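PDB 2GU1: peptidoglycan DD-endopeptidase ShyB from Vibrio cholerae, which cuts the peptide cross-links between peptidoglycan strands as a zinc-dependent DD-endopeptidase, probably letting new glycans be inserted as the cell wall grows. Local coordinates for residues R203-K208 against Y246-G251; K208-I213 against A238-A243; G263-I268 against R277-D282; K283-K288 against I298-A303. All coordinates share one frame; numbering follows the deposited sequence.

Contact 3 alone is buried, a regular ladder inside the main sheet of the M23 peptidase domain, beside the zinc site; contacts 1, 2 and 4 are partly buried. Contact 4 lies in a three-stranded sheet packed against it, Leu266 touching Val286 and Ile298. Contacts 1 and 4 are about equally far from the chain's centre, contact 2 furthest. Contacts 1 and 2 share Lys208 and join the loop between strands 189-191 and 213-215 to the segments around strand 244-246. Paired backbone bonds hold contacts 3 and 4; contacts 1 and 2 have one backbone bond each, joined by a carboxylate-phenol bond and bridging water in contact 1 and a proline-on-tyrosine CH-pi contact in contact 2.

Contact 1 (R203-K208 against Y246-G251); sequences RYPVDK and YSTGDG
Tyr246 N donates to Pro205 O at 2.7 Å in an almost straight bond, 174° at the hydrogen. Lacking an N-H, Pro205 can join the backbone pairing only as an acceptor. A second polar link is made at the far end of the tyrosine, whose OH donates to Asp207 OD2 at 2.8 Å. The carboxylate oxygen lies at the ring edge and in the ring plane, and it receives the hydroxyl on its syn side; the carboxylate and ring planes are turned 59° against each other. Asp207 OD1 stands well out of the ring plane, 3.4 Å from Tyr246 CE2. With CG anti to its own carbonyl carbon (chi1 -49°), the tyrosine runs its ring alongside Val206 to the acid, so main-chain and hydroxyl bonds grip the loop two residues apart. The loop leading from strand 189-191 to strand 213-215 is thus laid against the end of strand 244-246, an outer strand of a small antiparallel sheet in the M23 peptidase domain. Beyond the tyrosine, the methyl of Thr248 does the packing: CG2 lies 3.6 Å from Tyr204 O and 4.0 Å from Pro205 CB. A water donates to both Tyr204 O (3.2 Å) and Ser247 O (2.8 Å), joining two carbonyls that could not bond each other. Pro205, compact and apolar, also packs on Leu312 and Phe314, which flank the zinc ligand His313, while the guanidinium of Arg203 turns instead to the carbonyls of Ala325 and Lys327.

Contact 2 (K208-I213 against A238-A243); sequences KAYRQI and ATPIGA
Apolar contact dominates here, and Tyr210 and Pro240 make the closest part of it. Pro240 CD lies over one face of the tyrosine ring, 3.5 Å from its centroid and 23° off the ring normal, a CH-pi interaction in which the proline is displaced toward CD1 and CE1. A proline suits the place because its CD, bonded to the backbone nitrogen, carries slightly polarised C-H groups toward the electron-rich ring. On the opposite face sits Ala209 CB of the tyrosine's own segment, 4.0 Å above the plane, so the ring is held between two aliphatic groups. Its CE2 side is met by the methyl of Ala243, CE2 to CB 3.8 Å, and at the root of the side chain Tyr210 CB touches Thr239 CG2 at 3.6 Å. The ring reaches these partners with CG anti to the tyrosine's carbonyl carbon (chi1 -48°). Pro240 to Ala243 form a type II beta turn, closed by Ala243 N to Pro240 O at 3.1 Å; Gly242 takes the third position with the positive phi usual there. Hydrogen bonding between the segments rests on Ala238 N, which donates to Gln212 O at 2.8 Å, nearly in line with the C=O bond. This bond lies just beyond the antiparallel pairing of strands 213-215 and 235-237, the latter carrying the zinc ligand Asp236 of the HxxxD motif that begins at His232. Beside it, the extended Gln212 side chain passes Ala238, NE2 to CB 4.0 Å.

Contact 3 (G263-I268 against R277-D282); sequences GNYLVI and RYLHLD
Asn264 meets Leu281 with one edge of its side chain. Its CB lies 3.3 Å from Leu281 O; CG, turned anti to the asparagine's carbonyl carbon (chi1 -65°), stays beside that oxygen, and ND2 donates to it at 3.0 Å, with the acceptor in the amide plane. OD1, the other branch, is turned away from Leu281 O. The backbone O of Asn264 accepts from Leu281 N at 2.9 Å. An asparagine thus offers both an amide donor and a backbone carbonyl here, where both strands turn a corner. Gly263 fits just before it: its phi is positive, and a CB would press on His280 CA. Further along, Leu266 and Tyr278 form an antiparallel hydrogen-bonded pair, with both N-to-O distances 2.9 Å. Next to them Val267 CG2 packs on Arg277 CG at 3.7 Å, the two side chains running the same way, and Ile268 CD1 meets Tyr278 CE2 at 4.0 Å. The arginine's charged end goes on to Glu315. The hairpin of strands 265-269 and 274-281 lies between strands 251-259 and 312-318 in the main sheet; Leu266 and Tyr278 pack on Ile298 of the smaller sheet, and Leu279 and His280 touch the zinc ligand His313.

Contact 4 (K283-K288 against I298-A303); sequences KILVKK and IALAGA
Leu300 N donates to Lys283 O at 2.9 Å, with 166° at the hydrogen, and the return bond from Lys283 N to Leu300 O is weak at 3.3 Å; together they make an antiparallel hydrogen-bonded pair. A further bond, Leu285 N to Ile298 O at 2.8 Å, comes from above the carbonyl plane, 37° out of it. Between these bonds Ile284 faces Ala299 as a non-hydrogen-bonded pair. Alanine suits this spot, since its CB already lies 3.0 Å from Lys283 O, a tight approach for even a single methyl. The side chains of Lys283 and Leu300 share a face, but only near their roots, CB to CB 4.3 Å, since the lysine's CG, anti to the backbone N (chi1 -177°), already carries the long chain and its ammonium off from Leu300. Leu285 CD1 brushes Leu300 CD2 at 4.4 Å. Val286 offers both branches to Ile298: CG2 approaches Ile298 CB at 4.1 Å, and CG1 lies 4.2 Å from Ile298 CG2. Beta-branched residues fit here because each presents methyls close to the backbone. In the next shell, Ile284, Val286 and Ile298 all rest on Leu266 of strand 265-269, Val286 reaches Val253 as well, and Ala299 packs on Leu281. On the other side of strand 297-300, Ile298 and Ala299 both face Val245, a classic beta bulge. With strand 283-284 paired on one edge and 244-246 on the other, strand 297-300 is the middle of a three-stranded antiparallel sheet whose apolar residues pack against the main sheet of the M23 peptidase domain, away from the zinc site.

Contact 1 (R203-K208 against Y246-G251)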
loop_
_atom_site.group_PDB
_atom_site.type_symbol
_atom_site.label_atom_id
_atom_site.label_comp_id
_atom_site.label_asym_id
_atom_site.label_seq_id
_atom_site.Cartn_x
_atom_site.Cartn_y
_atom_site.Cartn_z
ATOM N N ARG A 203 -8.579 -4.477 15.952
ATOM C CA ARG A 203 -7.245 -4.059 16.359
ATOM C C ARG A 203 -6.179 -5.141 16.117
ATOM O O ARG A 203 -5.065 -4.837 15.689
ATOM C CB ARG A 203 -7.255 -3.688 17.842
ATOM C CG ARG A 203 -5.876 -3.386 18.407
ATOM C CD ARG A 203 -5.356 -2.081 17.873
ATOM N NE ARG A 203 -6.075 -0.954 18.460
ATOM C CZ ARG A 203 -5.914 0.315 18.095
ATOM N NH1 ARG A 203 -5.051 0.634 17.129
ATOM N NH2 ARG A 203 -6.621 1.268 18.697
ATOM N N TYR A 204 -6.539 -6.398 16.378
ATOM C CA TYR A 204 -5.620 -7.535 16.257
ATOM C C TYR A 204 -5.843 -8.496 15.091
ATOM O O TYR A 204 -6.980 -8.803 14.743
ATOM C CB TYR A 204 -5.659 -8.354 17.555
ATOM C CG TYR A 204 -5.274 -7.562 18.784
ATOM C CD1 TYR A 204 -3.942 -7.265 19.055
ATOM C CD2 TYR A 204 -6.248 -7.075 19.655
ATOM C CE1 TYR A 204 -3.583 -6.496 20.166
ATOM C CE2 TYR A 204 -5.905 -6.311 20.761
ATOM C CZ TYR A 204 -4.573 -6.023 21.013
ATOM O OH TYR A 204 -4.236 -5.259 22.109
ATOM N N PRO A 205 -4.745 -8.982 14.477
ATOM C CA PRO A 205 -4.786 -9.923 13.352
ATOM C C PRO A 205 -4.725 -11.380 13.828
ATOM O O PRO A 205 -4.647 -12.300 13.012
ATOM C CB PRO A 205 -3.550 -9.548 12.543
ATOM C CG PRO A 205 -2.559 -9.225 13.636
ATOM C CD PRO A 205 -3.393 -8.400 14.618
ATOM N N VAL A 206 -4.740 -11.586 15.145
ATOM C CA VAL A 206 -4.681 -12.935 15.703
ATOM C C VAL A 206 -5.604 -13.068 16.921
ATOM O O VAL A 206 -6.082 -12.066 17.475
ATOM C CB VAL A 206 -3.237 -13.315 16.143
ATOM C CG1 VAL A 206 -2.297 -13.374 14.929
ATOM C CG2 VAL A 206 -2.727 -12.313 17.159
ATOM N N ASP A 207 -5.845 -14.310 17.334
ATOM C CA ASP A 207 -6.704 -14.576 18.476
ATOM C C ASP A 207 -6.041 -14.157 19.781
ATOM O O ASP A 207 -4.810 -14.038 19.861
ATOM C CB ASP A 207 -7.087 -16.058 18.510
ATOM C CG ASP A 207 -7.957 -16.459 17.330
ATOM O OD1 ASP A 207 -8.973 -15.772 17.066
ATOM O OD2 ASP A 207 -7.631 -17.465 16.666
ATOM N N LYS A 208 -6.863 -13.931 20.803
ATOM C CA LYS A 208 -6.373 -13.493 22.108
ATOM C C LYS A 208 -5.161 -14.256 22.620
ATOM O O LYS A 208 -4.246 -13.670 23.212
ATOM C CB LYS A 208 -7.501 -13.574 23.147
ATOM C CG LYS A 208 -8.709 -12.704 22.821
ATOM C CD LYS A 208 -9.716 -12.690 23.967
ATOM C CE LYS A 208 -10.907 -11.804 23.644
ATOM N NZ LYS A 208 -11.874 -11.734 24.780
ATOM N N TYR A 246 -5.733 -13.418 10.783
ATOM C CA TYR A 246 -6.959 -12.877 10.214
ATOM C C TYR A 246 -6.800 -11.446 9.728
ATOM O O TYR A 246 -6.000 -10.688 10.276
ATOM C CB TYR A 246 -8.066 -12.879 11.261
ATOM C CG TYR A 246 -8.223 -14.191 11.988
ATOM C CD1 TYR A 246 -9.046 -15.197 11.485
ATOM C CD2 TYR A 246 -7.545 -14.423 13.184
ATOM C CE1 TYR A 246 -9.195 -16.408 12.165
ATOM C CE2 TYR A 246 -7.686 -15.630 13.870
ATOM C CZ TYR A 246 -8.512 -16.612 13.357
ATOM O OH TYR A 246 -8.677 -17.786 14.051
ATOM N N SER A 247 -7.585 -11.080 8.718
ATOM C CA SER A 247 -7.556 -9.716 8.197
ATOM C C SER A 247 -8.222 -8.833 9.237
ATOM O O SER A 247 -9.237 -9.211 9.826
ATOM C CB SER A 247 -8.332 -9.606 6.881
ATOM O OG SER A 247 -8.433 -8.244 6.465
ATOM N N THR A 248 -7.649 -7.658 9.473
ATOM C CA THR A 248 -8.216 -6.739 10.447
ATOM C C THR A 248 -9.321 -5.886 9.825
ATOM O O THR A 248 -9.890 -5.013 10.482
ATOM C CB THR A 248 -7.126 -5.828 11.024
ATOM O OG1 THR A 248 -6.339 -5.286 9.953
ATOM C CG2 THR A 248 -6.220 -6.624 11.964
ATOM N N GLY A 249 -9.626 -6.138 8.556
ATOM C CA GLY A 249 -10.675 -5.366 7.911
ATOM C C GLY A 249 -11.151 -5.906 6.576
ATOM O O GLY A 249 -10.504 -6.763 5.969
ATOM N N ASP A 250 -12.299 -5.409 6.117
ATOM C CA ASP A 250 -12.827 -5.828 4.830
ATOM C C ASP A 250 -11.841 -5.307 3.796
ATOM O O ASP A 250 -11.225 -4.258 3.997
ATOM C CB ASP A 250 -14.210 -5.211 4.572
ATOM C CG ASP A 250 -15.222 -5.562 5.649
ATOM O OD1 ASP A 250 -15.238 -6.724 6.107
ATOM O OD2 ASP A 250 -16.014 -4.679 6.030
ATOM N N GLY A 251 -11.680 -6.028 2.694
ATOM C CA GLY A 251 -10.754 -5.567 1.682
ATOM C C GLY A 251 -10.478 -6.569 0.586
ATOM O O GLY A 251 -11.170 -7.580 0.448
HETATM O O HOH W 1 -9.077 -9.720 12.573
#

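Contact 2 (K208-I213 against A238-A243)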
loop_
_atom_site.group_PDB
_atom_site.type_symbol
_atom_site.label_atom_id
_atom_site.label_comp_id
_atom_site.label_asym_id
_atom_site.label_seq_id
_atom_site.Cartn_x
_atom_site.Cartn_y
_atom_site.Cartn_z
ATOM N N LYS A 208 -6.863 -13.931 20.803
ATOM C CA LYS A 208 -6.373 -13.493 22.108
ATOM C C LYS A 208 -5.161 -14.256 22.620
ATOM O O LYS A 208 -4.246 -13.670 23.212
ATOM C CB LYS A 208 -7.501 -13.574 23.147
ATOM C CG LYS A 208 -8.709 -12.704 22.821
ATOM C CD LYS A 208 -9.716 -12.690 23.967
ATOM C CE LYS A 208 -10.907 -11.804 23.644
ATOM N NZ LYS A 208 -11.874 -11.734 24.780
ATOM N N ALA A 209 -5.139 -15.558 22.391
ATOM C CA ALA A 209 -4.029 -16.377 22.869
ATOM C C ALA A 209 -2.652 -15.945 22.367
ATOM O O ALA A 209 -1.644 -16.186 23.032
ATOM C CB ALA A 209 -4.278 -17.849 22.502
ATOM N N TYR A 210 -2.596 -15.285 21.215
ATOM C CA TYR A 210 -1.303 -14.896 20.647
ATOM C C TYR A 210 -1.101 -13.392 20.449
ATOM O O TYR A 210 -0.283 -12.966 19.626
ATOM C CB TYR A 210 -1.119 -15.617 19.312
ATOM C CG TYR A 210 -1.432 -17.100 19.384
ATOM C CD1 TYR A 210 -0.733 -17.937 20.255
ATOM C CD2 TYR A 210 -2.419 -17.666 18.576
ATOM C CE1 TYR A 210 -1.009 -19.301 20.319
ATOM C CE2 TYR A 210 -2.702 -19.033 18.629
ATOM C CZ TYR A 210 -1.991 -19.842 19.499
ATOM O OH TYR A 210 -2.240 -21.197 19.540
ATOM N N ARG A 211 -1.831 -12.592 21.219
ATOM C CA ARG A 211 -1.738 -11.148 21.088
ATOM C C ARG A 211 -0.551 -10.518 21.821
ATOM O O ARG A 211 -0.371 -9.301 21.790
ATOM C CB ARG A 211 -3.076 -10.515 21.507
ATOM C CG ARG A 211 -4.219 -10.946 20.588
ATOM C CD ARG A 211 -5.578 -10.291 20.872
ATOM N NE ARG A 211 -6.552 -10.739 19.879
ATOM C CZ ARG A 211 -7.863 -10.518 19.925
ATOM N NH1 ARG A 211 -8.394 -9.841 20.934
ATOM N NH2 ARG A 211 -8.647 -10.985 18.958
ATOM N N GLN A 212 0.277 -11.340 22.458
ATOM C CA GLN A 212 1.450 -10.807 23.145
ATOM C C GLN A 212 2.373 -10.169 22.105
ATOM O O GLN A 212 2.765 -10.817 21.130
ATOM C CB GLN A 212 2.219 -11.913 23.878
ATOM C CG GLN A 212 3.549 -11.433 24.450
ATOM C CD GLN A 212 4.368 -12.538 25.096
ATOM O OE1 GLN A 212 5.501 -12.310 25.530
ATOM N NE2 GLN A 212 3.803 -13.738 25.167
ATOM N N ILE A 213 2.706 -8.898 22.308
ATOM C CA ILE A 213 3.591 -8.187 21.392
ATOM C C ILE A 213 5.038 -8.353 21.861
ATOM O O ILE A 213 5.396 -7.936 22.962
ATOM C CB ILE A 213 3.228 -6.684 21.336
ATOM C CG1 ILE A 213 1.803 -6.518 20.802
ATOM C CG2 ILE A 213 4.210 -5.938 20.453
ATOM C CD1 ILE A 213 1.288 -5.087 20.845
ATOM N N ALA A 238 3.390 -12.862 19.281
ATOM C CA ALA A 238 3.961 -14.148 19.656
ATOM C C ALA A 238 3.111 -15.325 19.199
ATOM O O ALA A 238 2.429 -15.964 20.004
ATOM C CB ALA A 238 4.155 -14.204 21.168
ATOM N N THR A 239 3.160 -15.615 17.908
ATOM C CA THR A 239 2.387 -16.716 17.344
ATOM C C THR A 239 3.214 -17.958 17.072
ATOM O O THR A 239 4.363 -17.874 16.643
ATOM C CB THR A 239 1.758 -16.333 15.993
ATOM O OG1 THR A 239 2.777 -15.801 15.135
ATOM C CG2 THR A 239 0.661 -15.319 16.177
ATOM N N PRO A 240 2.638 -19.138 17.336
ATOM C CA PRO A 240 3.364 -20.380 17.074
ATOM C C PRO A 240 3.233 -20.549 15.560
ATOM O O PRO A 240 2.319 -19.985 14.964
ATOM C CB PRO A 240 2.531 -21.436 17.800
ATOM C CG PRO A 240 1.794 -20.657 18.856
ATOM C CD PRO A 240 1.423 -19.397 18.125
ATOM N N ILE A 241 4.138 -21.291 14.934
ATOM C CA ILE A 241 4.019 -21.521 13.505
ATOM C C ILE A 241 2.693 -22.267 13.359
ATOM O O ILE A 241 2.427 -23.200 14.122
ATOM C CB ILE A 241 5.162 -22.427 12.990
ATOM C CG1 ILE A 241 6.505 -21.731 13.205
ATOM C CG2 ILE A 241 4.945 -22.761 11.524
ATOM C CD1 ILE A 241 7.730 -22.566 12.816
ATOM N N GLY A 242 1.856 -21.847 12.414
ATOM C CA GLY A 242 0.579 -22.518 12.209
ATOM C C GLY A 242 -0.620 -21.817 12.827
ATOM O O GLY A 242 -1.767 -22.198 12.568
ATOM N N ALA A 243 -0.378 -20.801 13.647
ATOM C CA ALA A 243 -1.477 -20.071 14.266
ATOM C C ALA A 243 -2.242 -19.314 13.192
ATOM O O ALA A 243 -1.641 -18.777 12.260
ATOM C CB ALA A 243 -0.947 -19.092 15.304
#

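Contact 3 (G263-I268 against R277-D282)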
loop_
_atom_site.group_PDB
_atom_site.type_symbol
_atom_site.label_atom_id
_atom_site.label_comp_id
_atom_site.label_asym_id
_atom_site.label_seq_id
_atom_site.Cartn_x
_atom_site.Cartn_y
_atom_site.Cartn_z
ATOM N N GLY A 263 9.884 -13.444 3.847
ATOM C CA GLY A 263 9.253 -14.754 3.753
ATOM C C GLY A 263 7.956 -14.630 2.983
ATOM O O GLY A 263 7.820 -13.738 2.140
ATOM N N ASN A 264 7.005 -15.522 3.248
ATOM C CA ASN A 264 5.707 -15.455 2.589
ATOM C C ASN A 264 4.950 -14.274 3.195
ATOM O O ASN A 264 4.853 -14.153 4.424
ATOM C CB ASN A 264 4.903 -16.735 2.830
ATOM C CG ASN A 264 5.538 -17.950 2.194
ATOM O OD1 ASN A 264 5.773 -17.977 0.989
ATOM N ND2 ASN A 264 5.813 -18.970 3.001
ATOM N N TYR A 265 4.427 -13.389 2.352
ATOM C CA TYR A 265 3.692 -12.261 2.895
ATOM C C TYR A 265 2.499 -11.886 2.052
ATOM O O TYR A 265 2.384 -12.266 0.876
ATOM C CB TYR A 265 4.630 -11.059 3.156
ATOM C CG TYR A 265 4.985 -10.187 1.971
ATOM C CD1 TYR A 265 4.186 -9.099 1.616
ATOM C CD2 TYR A 265 6.159 -10.405 1.253
ATOM C CE1 TYR A 265 4.558 -8.237 0.575
ATOM C CE2 TYR A 265 6.540 -9.551 0.212
ATOM C CZ TYR A 265 5.742 -8.468 -0.118
ATOM O OH TYR A 265 6.152 -7.588 -1.107
ATOM N N LEU A 266 1.592 -11.151 2.672
ATOM C CA LEU A 266 0.354 -10.770 2.025
ATOM C C LEU A 266 0.067 -9.302 2.304
ATOM O O LEU A 266 0.465 -8.766 3.339
ATOM C CB LEU A 266 -0.760 -11.641 2.616
ATOM C CG LEU A 266 -2.095 -11.959 1.951
ATOM C CD1 LEU A 266 -1.872 -12.748 0.666
ATOM C CD2 LEU A 266 -2.927 -12.783 2.930
ATOM N N VAL A 267 -0.637 -8.658 1.383
ATOM C CA VAL A 267 -1.015 -7.265 1.555
ATOM C C VAL A 267 -2.474 -7.141 1.151
ATOM O O VAL A 267 -2.880 -7.626 0.092
ATOM C CB VAL A 267 -0.182 -6.313 0.668
ATOM C CG1 VAL A 267 -0.690 -4.878 0.848
ATOM C CG2 VAL A 267 1.299 -6.406 1.043
ATOM N N ILE A 268 -3.263 -6.500 1.999
ATOM C CA ILE A 268 -4.672 -6.319 1.724
ATOM C C ILE A 268 -4.961 -4.832 1.644
ATOM O O ILE A 268 -4.432 -4.048 2.430
ATOM C CB ILE A 268 -5.539 -6.956 2.847
ATOM C CG1 ILE A 268 -5.379 -8.483 2.817
ATOM C CG2 ILE A 268 -7.002 -6.562 2.682
ATOM C CD1 ILE A 268 -6.168 -9.203 3.892
ATOM N N ARG A 277 -0.270 -5.409 6.050
ATOM C CA ARG A 277 0.687 -6.406 5.571
ATOM C C ARG A 277 0.881 -7.484 6.625
ATOM O O ARG A 277 0.863 -7.190 7.830
ATOM C CB ARG A 277 2.052 -5.772 5.307
ATOM C CG ARG A 277 2.075 -4.727 4.232
ATOM C CD ARG A 277 3.484 -4.178 4.158
ATOM N NE ARG A 277 3.698 -3.360 2.978
ATOM C CZ ARG A 277 4.723 -2.535 2.838
ATOM N NH1 ARG A 277 5.615 -2.423 3.814
ATOM N NH2 ARG A 277 4.865 -1.832 1.719
ATOM N N TYR A 278 1.100 -8.715 6.167
ATOM C CA TYR A 278 1.290 -9.862 7.058
ATOM C C TYR A 278 2.532 -10.618 6.551
ATOM O O TYR A 278 2.514 -11.185 5.461
ATOM C CB TYR A 278 0.043 -10.764 6.994
ATOM C CG TYR A 278 -1.277 -10.024 7.178
ATOM C CD1 TYR A 278 -1.947 -10.033 8.404
ATOM C CD2 TYR A 278 -1.828 -9.275 6.138
ATOM C CE1 TYR A 278 -3.124 -9.306 8.587
ATOM C CE2 TYR A 278 -3.003 -8.543 6.312
ATOM C CZ TYR A 278 -3.643 -8.558 7.537
ATOM O OH TYR A 278 -4.770 -7.782 7.719
ATOM N N LEU A 279 3.601 -10.633 7.345
ATOM C CA LEU A 279 4.849 -11.280 6.940
ATOM C C LEU A 279 5.258 -12.548 7.680
ATOM O O LEU A 279 4.731 -12.868 8.749
ATOM C CB LEU A 279 6.004 -10.286 7.039
ATOM C CG LEU A 279 6.110 -9.134 6.044
ATOM C CD1 LEU A 279 4.849 -8.294 6.053
ATOM C CD2 LEU A 279 7.341 -8.286 6.417
ATOM N N HIS A 280 6.218 -13.249 7.079
ATOM C CA HIS A 280 6.785 -14.484 7.614
ATOM C C HIS A 280 5.783 -15.626 7.743
ATOM O O HIS A 280 6.006 -16.579 8.490
ATOM C CB HIS A 280 7.427 -14.199 8.973
ATOM C CG HIS A 280 8.397 -13.059 8.948
ATOM N ND1 HIS A 280 9.530 -13.061 8.163
ATOM C CD2 HIS A 280 8.399 -11.874 9.604
ATOM C CE1 HIS A 280 10.189 -11.928 8.336
ATOM N NE2 HIS A 280 9.524 -11.189 9.206
ATOM N N LEU A 281 4.693 -15.540 6.999
ATOM C CA LEU A 281 3.660 -16.561 7.050
ATOM C C LEU A 281 4.150 -17.957 6.665
ATOM O O LEU A 281 4.993 -18.118 5.778
ATOM C CB LEU A 281 2.504 -16.150 6.135
ATOM C CG LEU A 281 1.855 -14.788 6.421
ATOM C CD1 LEU A 281 0.885 -14.442 5.311
ATOM C CD2 LEU A 281 1.128 -14.832 7.776
ATOM N N ASP A 282 3.625 -18.972 7.341
ATOM C CA ASP A 282 4.000 -20.342 7.024
ATOM C C ASP A 282 3.200 -20.763 5.792
ATOM O O ASP A 282 3.691 -21.497 4.936
ATOM C CB ASP A 282 3.658 -21.293 8.176
ATOM C CG ASP A 282 4.077 -22.721 7.879
ATOM O OD1 ASP A 282 5.291 -22.961 7.752
ATOM O OD2 ASP A 282 3.202 -23.603 7.749
#

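Contact 4 (K283-K288 against I298-A303)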
loop_
_atom_site.group_PDB
_atom_site.type_symbol
_atom_site.label_atom_id
_atom_site.label_comp_id
_atom_site.label_asym_id
_atom_site.label_seq_id
_atom_site.Cartn_x
_atom_site.Cartn_y
_atom_site.Cartn_z
ATOM N N LYS A 283 1.971 -20.264 5.705
ATOM C CA LYS A 283 1.071 -20.592 4.601
ATOM C C LYS A 283 0.070 -19.466 4.341
ATOM O O LYS A 283 -0.437 -18.855 5.285
ATOM C CB LYS A 283 0.300 -21.872 4.941
ATOM C CG LYS A 283 -0.632 -22.375 3.848
ATOM C CD LYS A 283 0.158 -22.894 2.652
ATOM C CE LYS A 283 -0.753 -23.546 1.615
ATOM N NZ LYS A 283 0.028 -24.108 0.474
ATOM N N ILE A 284 -0.221 -19.203 3.066
ATOM C CA ILE A 284 -1.184 -18.167 2.682
ATOM C C ILE A 284 -2.432 -18.881 2.155
ATOM O O ILE A 284 -2.336 -19.722 1.265
ATOM C CB ILE A 284 -0.590 -17.223 1.590
ATOM C CG1 ILE A 284 0.459 -16.304 2.228
ATOM C CG2 ILE A 284 -1.703 -16.388 0.931
ATOM C CD1 ILE A 284 1.196 -15.400 1.256
ATOM N N LEU A 285 -3.592 -18.545 2.710
ATOM C CA LEU A 285 -4.849 -19.191 2.330
ATOM C C LEU A 285 -5.753 -18.420 1.372
ATOM O O LEU A 285 -6.896 -18.823 1.136
ATOM C CB LEU A 285 -5.643 -19.537 3.592
ATOM C CG LEU A 285 -4.994 -20.517 4.572
ATOM C CD1 LEU A 285 -5.835 -20.584 5.837
ATOM C CD2 LEU A 285 -4.867 -21.900 3.931
ATOM N N VAL A 286 -5.255 -17.318 0.823
ATOM C CA VAL A 286 -6.045 -16.516 -0.103
ATOM C C VAL A 286 -5.210 -16.210 -1.339
ATOM O O VAL A 286 -4.009 -16.469 -1.362
ATOM C CB VAL A 286 -6.497 -15.182 0.548
ATOM C CG1 VAL A 286 -7.558 -15.448 1.603
ATOM C CG2 VAL A 286 -5.307 -14.485 1.178
ATOM N N LYS A 287 -5.844 -15.660 -2.367
ATOM C CA LYS A 287 -5.132 -15.331 -3.595
ATOM C C LYS A 287 -5.405 -13.898 -4.030
ATOM O O LYS A 287 -6.350 -13.266 -3.555
ATOM C CB LYS A 287 -5.546 -16.290 -4.716
ATOM C CG LYS A 287 -4.802 -16.054 -6.018
ATOM C CD LYS A 287 -5.280 -16.970 -7.129
ATOM C CE LYS A 287 -4.530 -16.682 -8.423
ATOM N NZ LYS A 287 -4.697 -15.258 -8.846
ATOM N N LYS A 288 -4.571 -13.386 -4.933
ATOM C CA LYS A 288 -4.743 -12.033 -5.446
ATOM C C LYS A 288 -6.164 -11.844 -5.956
ATOM O O LYS A 288 -6.768 -12.776 -6.486
ATOM C CB LYS A 288 -3.785 -11.760 -6.603
ATOM C CG LYS A 288 -2.376 -11.362 -6.204
ATOM C CD LYS A 288 -1.644 -10.756 -7.396
ATOM C CE LYS A 288 -2.383 -9.530 -7.923
ATOM N NZ LYS A 288 -1.761 -8.964 -9.158
ATOM N N ILE A 298 -6.891 -15.634 6.740
ATOM C CA ILE A 298 -6.220 -15.435 5.463
ATOM C C ILE A 298 -4.893 -16.175 5.359
ATOM O O ILE A 298 -4.354 -16.353 4.263
ATOM C CB ILE A 298 -5.989 -13.928 5.204
ATOM C CG1 ILE A 298 -5.129 -13.329 6.318
ATOM C CG2 ILE A 298 -7.328 -13.212 5.129
ATOM C CD1 ILE A 298 -4.889 -11.818 6.173
ATOM N N ALA A 299 -4.364 -16.612 6.496
ATOM C CA ALA A 299 -3.101 -17.333 6.485
ATOM C C ALA A 299 -2.794 -17.977 7.823
ATOM O O ALA A 299 -3.562 -17.859 8.779
ATOM C CB ALA A 299 -1.968 -16.388 6.104
ATOM N N LEU A 300 -1.655 -18.656 7.874
ATOM C CA LEU A 300 -1.200 -19.302 9.088
ATOM C C LEU A 300 0.169 -18.694 9.363
ATOM O O LEU A 300 1.031 -18.651 8.472
ATOM C CB LEU A 300 -1.091 -20.818 8.883
ATOM C CG LEU A 300 -2.397 -21.524 8.481
ATOM C CD1 LEU A 300 -2.151 -23.028 8.346
ATOM C CD2 LEU A 300 -3.473 -21.260 9.530
ATOM N N ALA A 301 0.354 -18.193 10.578
ATOM C CA ALA A 301 1.623 -17.586 10.962
ATOM C C ALA A 301 2.766 -18.559 10.750
ATOM O O ALA A 301 2.570 -19.779 10.742
ATOM C CB ALA A 301 1.568 -17.126 12.420
ATOM N N GLY A 302 3.972 -18.032 10.575
ATOM C CA GLY A 302 5.092 -18.914 10.339
ATOM C C GLY A 302 6.410 -18.331 10.790
ATOM O O GLY A 302 6.454 -17.492 11.687
ATOM N N ALA A 303 7.473 -18.792 10.147
ATOM C CA ALA A 303 8.824 -18.347 10.430
ATOM C C ALA A 303 9.601 -18.327 9.119
ATOM O O ALA A 303 10.787 -18.637 9.105
ATOM C CB ALA A 303 9.479 -19.300 11.402
#